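Long-range contacts in choline dehydrogenase and related flavoproteins (Aspergillus oryzae, PDB 3Q9T), which oxidises formate as a formate oxidase of the glucose-methanol-choline (GMC) family, with 8-formyl-FAD as its bound flavin cofactor: residues A[19-24]-A[211-215]; A[104-110]-A[121-125]; A[240-244]-A[256-262]; A[311-315]-A[467-472]; A[461-465]-A[491-497]. One frame throughout, in Å; residues are numbered along the deposited sequence. Where two conformers were deposited one is given.

Contact 1: residues A[19-24]-A[211-215]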
# COMPACT_ATOMS: atom_id res chain seq x y z
N ASN A 19 19.80 2.09 -26.78
CA ASN A 19 19.92 2.70 -28.10
C ASN A 19 21.15 3.59 -28.28
O ASN A 19 21.71 3.64 -29.36
CB ASN A 19 18.64 3.46 -28.45
CG ASN A 19 17.45 2.53 -28.56
OD1 ASN A 19 17.61 1.33 -28.82
ND2 ASN A 19 16.25 3.08 -28.37
N THR A 20 21.57 4.26 -27.21
CA THR A 20 22.77 5.09 -27.29
C THR A 20 23.97 4.23 -27.67
O THR A 20 24.72 4.57 -28.59
CB THR A 20 23.07 5.78 -25.94
OG1 THR A 20 21.95 6.58 -25.55
CG2 THR A 20 24.32 6.66 -26.05
N VAL A 21 24.14 3.12 -26.95
CA VAL A 21 25.26 2.22 -27.21
C VAL A 21 25.14 1.66 -28.63
O VAL A 21 26.10 1.69 -29.42
CB VAL A 21 25.35 1.08 -26.17
CG1 VAL A 21 26.37 0.01 -26.61
CG2 VAL A 21 25.71 1.63 -24.79
N ALA A 22 23.94 1.19 -28.96
CA ALA A 22 23.71 0.59 -30.27
C ALA A 22 24.01 1.53 -31.43
O ALA A 22 24.61 1.12 -32.42
CB ALA A 22 22.30 0.06 -30.39
N GLY A 23 23.57 2.78 -31.32
CA GLY A 23 23.71 3.74 -32.41
C GLY A 23 25.16 4.14 -32.61
O GLY A 23 25.61 4.35 -33.73
N ARG A 24 25.90 4.22 -31.51
CA ARG A 24 27.30 4.60 -31.57
C ARG A 24 28.13 3.47 -32.15
O ARG A 24 29.01 3.70 -33.00
CB ARG A 24 27.80 4.98 -30.18
CG ARG A 24 27.20 6.28 -29.65
CD ARG A 24 27.50 7.46 -30.57
NE ARG A 24 27.13 8.72 -29.93
CZ ARG A 24 27.01 9.90 -30.55
NH1 ARG A 24 27.25 9.99 -31.85
NH2 ARG A 24 26.67 10.98 -29.86
N SER A 211 15.55 8.18 -27.23
CA SER A 211 16.77 7.47 -27.59
C SER A 211 16.62 6.70 -28.92
O SER A 211 17.62 6.32 -29.54
CB SER A 211 17.20 6.54 -26.44
OG SER A 211 16.44 5.33 -26.42
N PHE A 212 15.38 6.48 -29.35
CA PHE A 212 15.12 5.84 -30.65
C PHE A 212 15.71 6.65 -31.82
O PHE A 212 15.89 6.12 -32.92
CB PHE A 212 13.63 5.63 -30.87
CG PHE A 212 12.80 6.85 -30.58
CD1 PHE A 212 12.02 6.92 -29.43
CD2 PHE A 212 12.80 7.93 -31.45
CE1 PHE A 212 11.25 8.04 -29.16
CE2 PHE A 212 12.05 9.07 -31.18
CZ PHE A 212 11.27 9.13 -30.04
N LEU A 213 15.99 7.92 -31.56
CA LEU A 213 16.63 8.80 -32.52
C LEU A 213 18.08 8.38 -32.84
O LEU A 213 18.66 8.85 -33.83
CB LEU A 213 16.65 10.22 -31.94
CG LEU A 213 15.69 11.30 -32.47
CD1 LEU A 213 14.47 10.73 -33.18
CD2 LEU A 213 15.29 12.28 -31.36
N PHE A 214 18.67 7.56 -31.98
CA PHE A 214 20.02 7.05 -32.17
C PHE A 214 20.09 5.92 -33.20
O PHE A 214 21.14 5.66 -33.79
CB PHE A 214 20.55 6.48 -30.86
CG PHE A 214 21.47 7.40 -30.11
CD1 PHE A 214 22.80 7.52 -30.48
CD2 PHE A 214 21.01 8.11 -29.01
CE1 PHE A 214 23.67 8.36 -29.78
CE2 PHE A 214 21.87 8.95 -28.30
CZ PHE A 214 23.20 9.07 -28.68
N VAL A 215 18.98 5.20 -33.40
CA VAL A 215 19.08 3.89 -34.06
C VAL A 215 18.26 3.71 -35.34
O VAL A 215 18.12 2.59 -35.84
CB VAL A 215 18.73 2.74 -33.09
CG1 VAL A 215 19.72 2.69 -31.96
CG2 VAL A 215 17.30 2.89 -32.57
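F214 lays its ring against T20 of helix 16-25, which follows the Gly-rich turn that fits the GxGxxG pattern of a Rossmann-type FAD fold. The CA of T20 stands almost exactly above the ring centroid of F214, 3.8 Å from it, a CH-pi contact over the face. R24 meets the same ring differently. Bent at chi2 (-59°), its chain brings NE to 3.5 Å from F214 CE1, so the ring's edge points into one guanidinium face with the two planes 78° apart. Salt bridges to E563 and E27 hold that guanidinium, which probably keeps its face turned to the ring. At the start of the helical segment, V215 crosses N19 at about a right angle, and its CG1 also rests on the methyl of A22, V215 CG1 to A22 CB being 4.0 Å. G23 has no side chain, and its CA approaches the backbone carbonyl of F214, at 3.5 Å from F214 O. The polar end of the contact lies near the flavin: S211 OG, also bonded to the carbonyl of G15, accepts from N19 ND2 at 3.0 Å, with a bent N-H...O angle of 136° and the oxygen tilted from the amide plane.

Contact 2: residues A[104-110]-A[121-125]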
# COMPACT_ATOMS: atom_id res chain seq x y z
N GLY A 104 23.74 17.20 -12.95
CA GLY A 104 24.05 17.00 -11.55
C GLY A 104 25.31 17.71 -11.07
O GLY A 104 25.97 18.42 -11.83
N HIS A 105 25.65 17.51 -9.81
CA HIS A 105 26.66 18.31 -9.15
C HIS A 105 28.03 17.65 -9.27
O HIS A 105 28.15 16.45 -9.10
CB HIS A 105 26.27 18.53 -7.69
CG HIS A 105 27.05 19.61 -7.00
ND1 HIS A 105 28.30 19.39 -6.47
CD2 HIS A 105 26.75 20.90 -6.74
CE1 HIS A 105 28.74 20.51 -5.91
NE2 HIS A 105 27.81 21.44 -6.06
N LYS A 106 29.04 18.44 -9.59
CA LYS A 106 30.41 17.96 -9.75
C LYS A 106 30.92 17.15 -8.55
O LYS A 106 31.56 16.12 -8.71
CB LYS A 106 31.34 19.14 -10.04
CG LYS A 106 32.85 18.85 -9.89
CD LYS A 106 33.68 20.06 -10.36
CE LYS A 106 35.05 20.11 -9.70
NZ LYS A 106 35.83 18.86 -9.86
N ALA A 107 30.64 17.62 -7.34
CA ALA A 107 31.15 16.94 -6.16
C ALA A 107 30.61 15.51 -6.08
O ALA A 107 31.27 14.61 -5.57
CB ALA A 107 30.77 17.71 -4.92
N THR A 108 29.41 15.32 -6.60
CA THR A 108 28.77 14.01 -6.51
C THR A 108 29.40 13.04 -7.49
O THR A 108 29.71 11.89 -7.14
CB THR A 108 27.26 14.12 -6.73
OG1 THR A 108 26.68 14.83 -5.62
CG2 THR A 108 26.63 12.74 -6.83
N PHE A 109 29.62 13.49 -8.71
CA PHE A 109 30.23 12.64 -9.72
C PHE A 109 31.69 12.35 -9.36
O PHE A 109 32.19 11.27 -9.61
CB PHE A 109 30.14 13.30 -11.08
CG PHE A 109 28.80 13.15 -11.75
CD1 PHE A 109 28.50 12.02 -12.50
CD2 PHE A 109 27.86 14.16 -11.66
CE1 PHE A 109 27.26 11.90 -13.15
CE2 PHE A 109 26.64 14.06 -12.30
CZ PHE A 109 26.33 12.91 -13.04
N ASP A 110 32.35 13.32 -8.74
CA ASP A 110 33.71 13.10 -8.29
C ASP A 110 33.78 11.92 -7.33
O ASP A 110 34.78 11.23 -7.28
CB ASP A 110 34.29 14.36 -7.63
CG ASP A 110 34.86 15.33 -8.64
OD1 ASP A 110 35.05 14.94 -9.82
OD2 ASP A 110 35.14 16.49 -8.25
N THR A 121 34.80 10.41 -12.97
CA THR A 121 34.64 11.62 -12.15
C THR A 121 34.13 12.76 -13.03
O THR A 121 34.00 12.61 -14.25
CB THR A 121 35.95 12.03 -11.46
OG1 THR A 121 36.97 12.20 -12.45
CG2 THR A 121 36.39 10.97 -10.48
N TRP A 122 33.83 13.91 -12.43
CA TRP A 122 33.22 15.00 -13.17
C TRP A 122 33.91 15.34 -14.51
O TRP A 122 33.33 15.14 -15.59
CB TRP A 122 33.05 16.26 -12.29
CG TRP A 122 32.41 17.35 -13.07
CD1 TRP A 122 33.02 18.43 -13.61
CD2 TRP A 122 31.03 17.41 -13.48
NE1 TRP A 122 32.11 19.18 -14.31
CE2 TRP A 122 30.88 18.59 -14.23
CE3 TRP A 122 29.90 16.61 -13.24
CZ2 TRP A 122 29.65 18.98 -14.78
CZ3 TRP A 122 28.67 17.00 -13.79
CH2 TRP A 122 28.56 18.18 -14.55
N ASP A 123 35.13 15.86 -14.45
CA ASP A 123 35.79 16.36 -15.67
C ASP A 123 35.82 15.35 -16.83
O ASP A 123 35.36 15.66 -17.94
CB ASP A 123 37.19 16.90 -15.36
CG ASP A 123 37.16 18.08 -14.40
OD1 ASP A 123 36.26 18.94 -14.56
OD2 ASP A 123 38.01 18.15 -13.49
N PRO A 124 36.35 14.14 -16.59
CA PRO A 124 36.34 13.12 -17.66
C PRO A 124 34.94 12.81 -18.19
O PRO A 124 34.82 12.49 -19.36
CB PRO A 124 36.93 11.89 -16.98
CG PRO A 124 37.76 12.45 -15.87
CD PRO A 124 37.01 13.65 -15.38
N LEU A 125 33.91 12.93 -17.37
CA LEU A 125 32.55 12.60 -17.79
C LEU A 125 31.81 13.73 -18.53
O LEU A 125 30.89 13.48 -19.32
CB LEU A 125 31.72 12.11 -16.59
CG LEU A 125 32.06 10.71 -16.10
CD1 LEU A 125 31.17 10.30 -14.95
CD2 LEU A 125 31.89 9.72 -17.25
O HOH W 1 36.53 16.21 -11.83
O HOH W 2 38.31 18.75 -10.99
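D110, on the first short helix, and T121, just before the next, bring their CA atoms to 4.2 Å, and T121 CA sends its hydrogen almost straight at F109 O, 3.5 Å away. The indole of W122, its CG anti to the backbone N (chi1 -179°), is met by two residues of the first helix, one over a face and one at the edge. K106 crosses it at about a right angle, CB lying over the five-membered ring of W122, 3.9 Å from that centroid. F109 comes from the rim instead: F109 CD2 is 3.6 Å from W122 CE3, the rings oblique with planes at 58°. The far side of F109 reaches L125, and both residues also touch helix 555-572. D110 divides its carboxylate. OD2 uses its syn lone pair for a salt bridge with K106 NZ at 2.9 Å, whereas OD1 is met on its anti side, tilted out of the carboxylate plane, by W122 N at 3.1 Å. Two waters extend the polar rim to D123. T121, at the N-cap position, makes no side-chain capping bond. The whole is a packed pair of helices in the GMC fold, joined by an aromatic and lysine contact and a charged, hydrated rim.

Contact 3: residues A[240-244]-A[256-262]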
# COMPACT_ATOMS: atom_id res chain seq x y z
N THR A 240 31.82 -17.19 -20.45
CA THR A 240 31.58 -16.21 -21.51
C THR A 240 30.10 -16.06 -21.85
O THR A 240 29.35 -17.03 -21.89
CB THR A 240 32.40 -16.57 -22.77
OG1 THR A 240 33.80 -16.43 -22.49
CG2 THR A 240 32.04 -15.67 -23.93
N CYS A 241 29.68 -14.82 -22.09
CA CYS A 241 28.35 -14.57 -22.59
C CYS A 241 28.31 -14.65 -24.11
O CYS A 241 29.03 -13.93 -24.79
CB CYS A 241 27.81 -13.23 -22.12
SG CYS A 241 26.14 -12.97 -22.71
N LYS A 242 27.43 -15.50 -24.62
CA LYS A 242 27.40 -15.90 -26.02
C LYS A 242 26.35 -15.10 -26.81
O LYS A 242 26.43 -14.95 -28.03
CB LYS A 242 27.01 -17.39 -26.07
CG LYS A 242 27.97 -18.32 -26.76
CD LYS A 242 29.20 -18.60 -25.94
CE LYS A 242 30.13 -19.48 -26.78
NZ LYS A 242 30.02 -19.13 -28.23
N GLY A 243 25.34 -14.62 -26.10
CA GLY A 243 24.17 -14.03 -26.74
C GLY A 243 22.98 -14.05 -25.79
O GLY A 243 23.15 -14.09 -24.57
N VAL A 244 21.77 -14.03 -26.35
CA VAL A 244 20.57 -13.94 -25.54
C VAL A 244 19.43 -14.75 -26.12
O VAL A 244 19.29 -14.86 -27.34
CB VAL A 244 20.10 -12.47 -25.43
CG1 VAL A 244 19.57 -11.99 -26.78
CG2 VAL A 244 19.04 -12.34 -24.38
N PHE A 256 19.82 -15.43 -30.18
CA PHE A 256 20.67 -14.56 -31.00
C PHE A 256 22.04 -14.46 -30.35
O PHE A 256 22.15 -14.41 -29.13
CB PHE A 256 20.08 -13.16 -31.16
CG PHE A 256 18.73 -13.14 -31.82
CD1 PHE A 256 18.59 -13.43 -33.17
CD2 PHE A 256 17.60 -12.81 -31.09
CE1 PHE A 256 17.35 -13.41 -33.78
CE2 PHE A 256 16.34 -12.78 -31.69
CZ PHE A 256 16.21 -13.08 -33.04
N PHE A 257 23.08 -14.44 -31.19
CA PHE A 257 24.45 -14.56 -30.70
C PHE A 257 25.25 -13.33 -31.02
O PHE A 257 25.06 -12.69 -32.07
CB PHE A 257 25.12 -15.80 -31.29
CG PHE A 257 24.49 -17.09 -30.83
CD1 PHE A 257 24.89 -17.69 -29.66
CD2 PHE A 257 23.47 -17.67 -31.56
CE1 PHE A 257 24.30 -18.86 -29.22
CE2 PHE A 257 22.87 -18.85 -31.13
CZ PHE A 257 23.29 -19.44 -29.96
N ALA A 258 26.15 -12.98 -30.11
CA ALA A 258 27.04 -11.85 -30.33
C ALA A 258 28.42 -12.40 -30.58
O ALA A 258 28.93 -13.20 -29.81
CB ALA A 258 27.04 -10.91 -29.12
N ASP A 259 29.03 -11.96 -31.67
CA ASP A 259 30.40 -12.37 -31.98
C ASP A 259 31.45 -11.55 -31.23
O ASP A 259 32.55 -12.02 -31.00
CB ASP A 259 30.61 -12.35 -33.48
CG ASP A 259 29.77 -13.39 -34.17
OD1 ASP A 259 29.52 -14.44 -33.52
OD2 ASP A 259 29.34 -13.17 -35.32
N ARG A 260 31.09 -10.34 -30.83
CA ARG A 260 31.99 -9.55 -30.01
C ARG A 260 31.49 -9.46 -28.58
O ARG A 260 32.13 -9.96 -27.67
CB ARG A 260 32.18 -8.16 -30.60
CG ARG A 260 32.79 -8.17 -32.00
CD ARG A 260 34.08 -9.00 -32.06
NE ARG A 260 34.61 -9.02 -33.42
CZ ARG A 260 35.65 -8.31 -33.84
NH1 ARG A 260 36.32 -7.53 -32.99
NH2 ARG A 260 36.03 -8.40 -35.10
N GLU A 261 30.36 -8.79 -28.38
CA GLU A 261 29.91 -8.53 -27.02
C GLU A 261 28.41 -8.37 -26.91
O GLU A 261 27.74 -7.91 -27.83
CB GLU A 261 30.58 -7.28 -26.46
CG GLU A 261 32.09 -7.37 -26.31
CD GLU A 261 32.66 -6.19 -25.56
OE1 GLU A 261 32.12 -5.87 -24.48
OE2 GLU A 261 33.62 -5.56 -26.05
N VAL A 262 27.89 -8.77 -25.75
CA VAL A 262 26.52 -8.48 -25.40
C VAL A 262 26.49 -7.32 -24.41
O VAL A 262 27.24 -7.29 -23.42
CB VAL A 262 25.83 -9.72 -24.82
CG1 VAL A 262 24.51 -9.34 -24.15
CG2 VAL A 262 25.60 -10.73 -25.92
O HOH W 3 30.03 -13.87 -27.64
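F256 O is approached by two donors of the partner strand: V244 N gives it a hydrogen bond of 2.8 Å, and G243 CA adds a C-H...O contact of 3.2 Å. V244 and F256 are a hydrogen-bonded pair of an antiparallel hairpin, and the return bond, F256 N to V244 O, is nearly straight at 176°. The next pair, G243 with F257, is non-hydrogen-bonded, and here the strands come close, G243 CA to F257 CA being 4.0 Å. Glycine's lack of a side chain permits this closeness. Beyond it, K242 O takes the N-H of A258 at 2.9 Å, the donor tilted 25° from the carbonyl plane, while the same oxygen sits at the edge of the F257 ring, near its plane. Apolar contacts are made by C241 and V262. C241 has SG anti to its own N (chi1 -178°), which places the sulfur 3.9 Å from V262 CB, and V262 CG2 rests on G243 CA at 3.7 Å. V262 can do so because the chain turns a corner at D259 and R260, after which it enters the parallel sheet of the dinucleotide-binding fold. At the corner a water joins the carbonyls of C241 and A258. The side chain of V244 is about 5 Å from that of S229, a residue of the FAD site. The chemistry thus implies a division of work: backbone bonds set the hairpin's register, and a contact of sulfur and methyl joins it to the neighbouring sheet.

Contact 4: residues A[311-315]-A[467-472]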
# COMPACT_ATOMS: atom_id res chain seq x y z
N PRO A 311 5.02 15.44 -3.91
CA PRO A 311 4.41 16.54 -4.65
C PRO A 311 3.22 17.11 -3.89
O PRO A 311 2.62 16.42 -3.07
CB PRO A 311 3.92 15.88 -5.94
CG PRO A 311 4.48 14.48 -5.94
CD PRO A 311 4.72 14.13 -4.51
N PHE A 312 2.89 18.36 -4.18
CA PHE A 312 1.69 18.96 -3.63
C PHE A 312 1.10 19.96 -4.62
O PHE A 312 1.83 20.61 -5.38
CB PHE A 312 1.97 19.60 -2.26
CG PHE A 312 2.82 20.83 -2.32
CD1 PHE A 312 2.27 22.07 -2.62
CD2 PHE A 312 4.18 20.77 -2.03
CE1 PHE A 312 3.07 23.21 -2.65
CE2 PHE A 312 4.98 21.91 -2.05
CZ PHE A 312 4.41 23.14 -2.36
N VAL A 313 -0.22 20.07 -4.63
CA VAL A 313 -0.92 20.94 -5.57
C VAL A 313 -1.52 22.19 -4.90
O VAL A 313 -2.15 22.11 -3.84
CB VAL A 313 -2.06 20.20 -6.27
CG1 VAL A 313 -2.96 21.18 -7.04
CG2 VAL A 313 -1.50 19.11 -7.20
N LEU A 314 -1.31 23.35 -5.52
CA LEU A 314 -2.03 24.55 -5.14
C LEU A 314 -2.99 24.97 -6.25
O LEU A 314 -2.65 24.96 -7.42
CB LEU A 314 -1.06 25.71 -4.89
CG LEU A 314 0.01 25.48 -3.84
CD1 LEU A 314 0.85 26.76 -3.67
CD2 LEU A 314 -0.66 25.06 -2.54
N ARG A 315 -4.20 25.35 -5.86
CA ARG A 315 -5.08 26.02 -6.79
C ARG A 315 -4.59 27.46 -6.89
O ARG A 315 -4.26 28.10 -5.89
CB ARG A 315 -6.54 25.97 -6.34
CG ARG A 315 -7.48 26.74 -7.24
CD ARG A 315 -8.92 26.50 -6.86
NE ARG A 315 -9.84 27.17 -7.76
CZ ARG A 315 -10.87 26.57 -8.36
NH1 ARG A 315 -11.08 25.28 -8.14
NH2 ARG A 315 -11.67 27.25 -9.17
N SER A 467 9.18 25.32 0.30
CA SER A 467 8.35 25.57 -0.88
C SER A 467 7.11 26.39 -0.57
O SER A 467 6.71 27.25 -1.36
CB SER A 467 7.94 24.26 -1.59
OG SER A 467 9.07 23.50 -1.95
N TYR A 468 6.49 26.10 0.58
CA TYR A 468 5.31 26.83 1.05
C TYR A 468 5.62 28.30 1.36
O TYR A 468 4.90 29.21 0.93
CB TYR A 468 4.69 26.11 2.26
CG TYR A 468 3.53 25.23 1.87
CD1 TYR A 468 2.22 25.57 2.19
CD2 TYR A 468 3.75 24.07 1.12
CE1 TYR A 468 1.15 24.77 1.80
CE2 TYR A 468 2.69 23.26 0.73
CZ TYR A 468 1.39 23.61 1.07
OH TYR A 468 0.34 22.81 0.69
N ASP A 469 6.71 28.53 2.10
CA ASP A 469 7.20 29.89 2.34
C ASP A 469 7.36 30.66 1.04
O ASP A 469 6.91 31.80 0.92
CB ASP A 469 8.55 29.85 3.05
CG ASP A 469 8.43 29.39 4.47
OD1 ASP A 469 7.30 29.35 4.97
OD2 ASP A 469 9.47 29.08 5.08
N LEU A 470 7.99 30.02 0.07
CA LEU A 470 8.31 30.65 -1.21
C LEU A 470 7.03 31.09 -1.91
O LEU A 470 6.95 32.18 -2.47
CB LEU A 470 9.06 29.63 -2.06
CG LEU A 470 9.72 29.84 -3.43
CD1 LEU A 470 9.00 29.01 -4.48
CD2 LEU A 470 9.90 31.30 -3.86
N LEU A 471 6.03 30.24 -1.86
CA LEU A 471 4.88 30.41 -2.72
C LEU A 471 3.78 31.20 -2.01
O LEU A 471 3.03 31.94 -2.65
CB LEU A 471 4.36 29.06 -3.22
CG LEU A 471 5.29 28.26 -4.15
CD1 LEU A 471 4.80 26.81 -4.30
CD2 LEU A 471 5.43 28.90 -5.53
N PHE A 472 3.68 31.03 -0.69
CA PHE A 472 2.68 31.75 0.12
C PHE A 472 3.17 33.09 0.66
O PHE A 472 2.37 33.90 1.10
CB PHE A 472 2.17 30.89 1.29
CG PHE A 472 1.10 29.91 0.89
CD1 PHE A 472 -0.23 30.22 1.07
CD2 PHE A 472 1.43 28.70 0.30
CE1 PHE A 472 -1.21 29.33 0.69
CE2 PHE A 472 0.46 27.81 -0.08
CZ PHE A 472 -0.87 28.13 0.12
O HOH W 4 -1.03 21.21 -1.26
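F312 lays one ring face over CE2 of Y468, which stands 3.4 Å above the centre of the F312 ring. This is helix-on-sheet packing, in which helix 454-473 covers one face of strand 308-316 in the large mixed sheet, probably that of the substrate domain of GMC enzymes. The two short segments run nearly in the same direction, 17° apart, with their axes 11.7 Å from each other, and the side chains fill the distance. The aromatic rings slide past one another from opposite directions with their planes at 43°, an oblique aromatic pair. F312 holds its ring between the backbone N and the carbonyl carbon (chi1 70°), a crowded position that turns it toward the helix, where S467 CB meets its edge at 3.8 Å from F312 CZ. L314, two residues on and on the same face of the strand, pushes its two methyls between helix side chains. Its CD1 lies 4.0 Å from L471 CD1 and 3.8 Å from F472 CE2, while its CD2 also touches F472 and the phenol of Y468. V419 of the adjoining strand touches both F312 and L471 and so continues this apolar layer. The phenol oxygen is the polar exception: Y468 OH bonds to E484 and takes a hydrogen bond from a water at 2.9 Å, and that water also donates to V313 O at 3.0 Å.

Contact 5: residues A[461-465]-A[491-497]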
# COMPACT_ATOMS: atom_id res chain seq x y z
N ARG A 461 10.07 17.06 4.98
CA ARG A 461 9.20 18.02 5.68
C ARG A 461 9.68 19.46 5.45
O ARG A 461 8.92 20.34 5.04
CB ARG A 461 9.19 17.71 7.17
CG ARG A 461 8.29 18.61 8.01
CD ARG A 461 9.08 19.13 9.20
NE ARG A 461 9.32 18.08 10.16
CZ ARG A 461 10.30 18.07 11.06
NH1 ARG A 461 11.18 19.07 11.14
NH2 ARG A 461 10.38 17.04 11.89
N GLU A 462 10.96 19.70 5.73
CA GLU A 462 11.50 21.05 5.62
C GLU A 462 11.57 21.60 4.20
O GLU A 462 11.58 22.81 4.01
CB GLU A 462 12.86 21.14 6.32
CG GLU A 462 12.76 20.90 7.83
CD GLU A 462 11.72 21.79 8.47
OE1 GLU A 462 11.68 22.99 8.11
OE2 GLU A 462 10.93 21.30 9.30
N GLY A 463 11.62 20.72 3.20
CA GLY A 463 11.63 21.17 1.81
C GLY A 463 10.24 21.53 1.33
O GLY A 463 10.07 22.37 0.45
N ILE A 464 9.23 20.86 1.88
CA ILE A 464 7.86 21.28 1.73
C ILE A 464 7.70 22.66 2.40
O ILE A 464 7.12 23.57 1.82
CB ILE A 464 6.89 20.25 2.35
CG1 ILE A 464 7.05 18.88 1.67
CG2 ILE A 464 5.44 20.71 2.24
CD1 ILE A 464 6.24 17.76 2.34
N ARG A 465 8.23 22.84 3.61
CA ARG A 465 8.07 24.14 4.29
C ARG A 465 8.73 25.25 3.46
O ARG A 465 8.11 26.28 3.18
CB ARG A 465 8.62 24.11 5.72
CG ARG A 465 8.12 25.29 6.58
CD ARG A 465 8.86 25.35 7.92
NE ARG A 465 8.94 24.03 8.53
CZ ARG A 465 7.92 23.40 9.12
NH1 ARG A 465 6.73 24.00 9.19
NH2 ARG A 465 8.09 22.18 9.62
N LEU A 491 1.70 21.58 8.06
CA LEU A 491 3.02 22.09 8.42
C LEU A 491 3.14 22.50 9.87
O LEU A 491 4.25 22.75 10.36
CB LEU A 491 3.41 23.29 7.55
CG LEU A 491 4.19 23.09 6.24
CD1 LEU A 491 5.18 21.92 6.30
CD2 LEU A 491 3.22 22.95 5.10
N ASP A 492 2.02 22.61 10.57
CA ASP A 492 2.07 23.12 11.94
C ASP A 492 2.42 22.03 12.94
O ASP A 492 2.65 22.30 14.12
CB ASP A 492 0.80 23.88 12.33
CG ASP A 492 -0.46 23.00 12.36
OD1 ASP A 492 -1.54 23.55 12.67
OD2 ASP A 492 -0.40 21.78 12.08
N SER A 493 2.51 20.80 12.45
CA SER A 493 2.72 19.64 13.32
C SER A 493 3.78 18.70 12.79
O SER A 493 3.59 18.04 11.76
CB SER A 493 1.40 18.88 13.54
OG SER A 493 1.62 17.62 14.15
N ASP A 494 4.91 18.62 13.49
CA ASP A 494 5.94 17.69 13.09
C ASP A 494 5.36 16.30 12.98
O ASP A 494 5.68 15.54 12.07
CB ASP A 494 7.11 17.72 14.08
CG ASP A 494 7.97 18.96 13.91
OD1 ASP A 494 7.69 19.75 12.99
OD2 ASP A 494 8.93 19.14 14.68
N LYS A 495 4.48 15.98 13.93
CA LYS A 495 3.85 14.68 14.01
C LYS A 495 3.02 14.39 12.79
O LYS A 495 3.11 13.32 12.21
CB LYS A 495 2.96 14.58 15.25
CG LYS A 495 3.16 13.32 16.02
CD LYS A 495 4.65 13.02 16.13
CE LYS A 495 4.96 12.01 17.22
NZ LYS A 495 4.68 12.56 18.58
N GLU A 496 2.17 15.34 12.40
CA GLU A 496 1.34 15.12 11.23
C GLU A 496 2.17 15.10 9.96
O GLU A 496 1.87 14.33 9.04
CB GLU A 496 0.23 16.17 11.15
CG GLU A 496 -0.84 16.05 12.24
CD GLU A 496 -1.91 17.11 12.12
OE1 GLU A 496 -2.20 17.78 13.13
OE2 GLU A 496 -2.48 17.27 11.01
N MET A 497 3.21 15.92 9.91
CA MET A 497 4.02 16.01 8.71
C MET A 497 4.71 14.68 8.46
O MET A 497 4.95 14.29 7.32
CB MET A 497 5.05 17.14 8.82
CG MET A 497 4.48 18.52 8.55
SD MET A 497 3.58 18.59 6.98
CE MET A 497 4.98 18.47 5.84
O HOH W 5 8.02 15.16 10.71
O HOH W 6 6.01 20.64 10.83
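D494 and R461 face each other as flat groups, carboxylate over guanidinium, within a salt-bridge network that joins helix 454-473 to the start of helix 494-504. The charged contacts come first. The two planes are only 2° apart, with D494 OD1 over the centre of the R461 group, so the long salt bridge of 3.7 Å from R461 NE to D494 OD1 rests on charge alone and no N-H points at the oxygen. R461 uses NH1 in its own plane for E462 OE2, the R461 NH1 to E462 OE2 distance being 2.9 Å, and D368 is a second partner of NH1. In the conformer given for R465, one of two deposited, E462 in turn is gripped side-on by R465, through NE to E462 OE1 and NH2 to E462 OE2, and the two arginines reach OE2 from opposite faces of the carboxylate.

Hydrogen bonds across the contact form the second group. R465 NH1 meets L491 O at 3.0 Å and 171°. A water ties R465 NH2, L491 O and D494 OD1 together, and another links R461 NH2 to D494 O.

Apolar contacts complete the interface. L491 slides past R465, and L491 CD1 lies 4.2 Å from I464 CG2. R461 CG rests against M497 CB at 3.6 Å. M497, bent at chi2 and chi3, meets I464 tip to tip, M497 CE lying 3.8 Å from I464 CD1.

In the fold
From the N terminus, the first long loop is closed by contact 1, which brings the helix after the glycine-rich turn back to a residue run nearly two hundred positions later. Contact 2 falls within that loop and closes a short one of its own, round helix 113-116, between helices 106-110 and 122-131. Contact 3 follows in series and joins the arms of a hairpin to the strand after it; its centre is about 19 Å from that of contact 1. Across the chain's centre, contacts 4 and 5 cross along the sequence and share helix 454-473, which contact 4 ties to the large sheet and contact 5 to helix 494-504. They touch, with Y468 CG 4.0 Å from L491 CD2.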